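Local atomic coordinates of Ras-3 from Cryphonectria parasitica (Cryphonectria parasitica, PDB entry 4KU4), a protein that belongs to the Ras family of small P-loop proteins and holds guanosine-5'-diphosphate and magnesium in this structure. Residues 153-156 with 157-161. Residues are numbered along the deposited sequence; the frame is centred on the assembly and turned at random.
Sequences REVG and TLEGS
Arg153 folds back over Thr157 because its CG is set between the backbone N and the carbonyl carbon (chi1 72°) and its chain bends again at chi3, while Thr157 turns OG1 beside its own backbone N to meet it. The hydroxyl lies over one face of the guanidinium, with OG1 of Thr157 3.5 Å from NH2 of Arg153, at an angle too poor for a hydrogen bond. NH2 of Arg153 instead donates to the carbonyl O of Val155 (3.0 Å, 165°), which sits at the guanidinium edge and within its plane. NH1 of Arg153 is salt-bridged to Glu173, whose other carboxylate oxygen makes a weak hydrogen bond with Thr157 OG1.

Gly156 occupies the N-cap position of helix 157-167, and its carbonyl O accepts a hydrogen bond from the amide N of Gly160 (3.1 Å), starting the helical bonding that Ser161 N to Thr157 O continues. Within this first turn, Glu159 extends back toward the loop: CB of Glu159 lies 3.5 Å from O of Gly156, and OE2 of Glu159 is 4.0 Å from CG1 of Val155, the two side chains crossing at about a right angle. OE1 of Glu159 is salt-bridged to Arg98, at the start of helix 98-118, and both Val155 and Glu159 touch Phe101 of that helix.

The loop entering the helix is thus tied on one flank to Glu173, in strand 170-173, and on another to helix 98-118. With a carbonyl at its edge and a carboxylate on NH1, the Arg153 guanidinium has its rotation restricted, and its positive charge is probably balanced largely by Glu173.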
loop_
_atom_site.group_PDB
_atom_site.type_symbol
_atom_site.label_atom_id
_atom_site.label_comp_id
_atom_site.label_asym_id
_atom_site.label_seq_id
_atom_site.Cartn_x
_atom_site.Cartn_y
_atom_site.Cartn_z
ATOM N N ARG A 153 7.820 10.160 16.183
ATOM C CA ARG A 153 7.907 8.831 15.599
ATOM C C ARG A 153 8.387 7.800 16.634
ATOM O O ARG A 153 9.172 8.117 17.527
ATOM C CB ARG A 153 8.680 8.816 14.264
ATOM C CG ARG A 153 10.172 9.013 14.338
ATOM C CD ARG A 153 10.860 8.407 13.103
ATOM N NE ARG A 153 10.693 9.174 11.861
ATOM C CZ ARG A 153 10.434 8.625 10.673
ATOM N NH1 ARG A 153 10.331 9.391 9.578
ATOM N NH2 ARG A 153 10.278 7.309 10.571
ATOM N N GLU A 154 7.853 6.591 16.532
ATOM C CA GLU A 154 8.257 5.479 17.388
ATOM C C GLU A 154 9.024 4.447 16.583
ATOM O O GLU A 154 9.676 3.579 17.156
ATOM C CB GLU A 154 7.031 4.805 18.005
ATOM C CG GLU A 154 6.281 5.653 19.037
ATOM C CD GLU A 154 5.143 4.885 19.705
ATOM O OE1 GLU A 154 4.579 5.402 20.694
ATOM O OE2 GLU A 154 4.812 3.768 19.255
ATOM N N VAL A 155 8.914 4.526 15.257
ATOM C CA VAL A 155 9.606 3.608 14.360
ATOM C C VAL A 155 10.554 4.392 13.447
ATOM O O VAL A 155 10.132 5.321 12.762
ATOM C CB VAL A 155 8.613 2.818 13.474
ATOM C CG1 VAL A 155 9.355 1.828 12.612
ATOM C CG2 VAL A 155 7.584 2.085 14.323
ATOM N N GLY A 156 11.830 4.024 13.448
ATOM C CA GLY A 156 12.839 4.727 12.669
ATOM C C GLY A 156 12.842 4.380 11.191
ATOM O O GLY A 156 12.358 3.329 10.791
ATOM N N THR A 157 13.397 5.266 10.373
ATOM C CA THR A 157 13.420 5.050 8.931
ATOM C C THR A 157 14.297 3.857 8.560
ATOM O O THR A 157 13.924 3.038 7.720
ATOM C CB THR A 157 13.897 6.307 8.173
ATOM O OG1 THR A 157 13.042 7.419 8.482
ATOM C CG2 THR A 157 13.876 6.064 6.679
ATOM N N LEU A 158 15.455 3.757 9.201
ATOM C CA LEU A 158 16.373 2.648 8.937
ATOM C C LEU A 158 15.746 1.317 9.344
ATOM O O LEU A 158 15.983 0.307 8.690
ATOM C CB LEU A 158 17.725 2.834 9.632
ATOM C CG LEU A 158 18.739 3.904 9.192
ATOM C CD1 LEU A 158 18.686 4.157 7.683
ATOM C CD2 LEU A 158 18.539 5.192 9.961
ATOM N N GLU A 159 14.929 1.335 10.397
ATOM C CA GLU A 159 14.254 0.133 10.901
ATOM C C GLU A 159 13.211 -0.394 9.930
ATOM O O GLU A 159 13.144 -1.592 9.679
ATOM C CB GLU A 159 13.606 0.395 12.274
ATOM C CG GLU A 159 12.946 -0.839 12.888
ATOM C CD GLU A 159 12.376 -0.584 14.279
ATOM O OE1 GLU A 159 11.818 -1.527 14.869
ATOM O OE2 GLU A 159 12.501 0.557 14.774
ATOM N N GLY A 160 12.389 0.506 9.397
ATOM C CA GLY A 160 11.460 0.153 8.339
ATOM C C GLY A 160 12.182 -0.340 7.105
ATOM O O GLY A 160 11.779 -1.316 6.466
ATOM N N SER A 161 13.273 0.334 6.764
ATOM C CA SER A 161 14.007 -0.031 5.567
ATOM C C SER A 161 14.606 -1.425 5.685
ATOM O O SER A 161 14.567 -2.196 4.726
ATOM C CB SER A 161 15.106 0.981 5.274
ATOM O OG SER A 161 15.751 0.610 4.074
#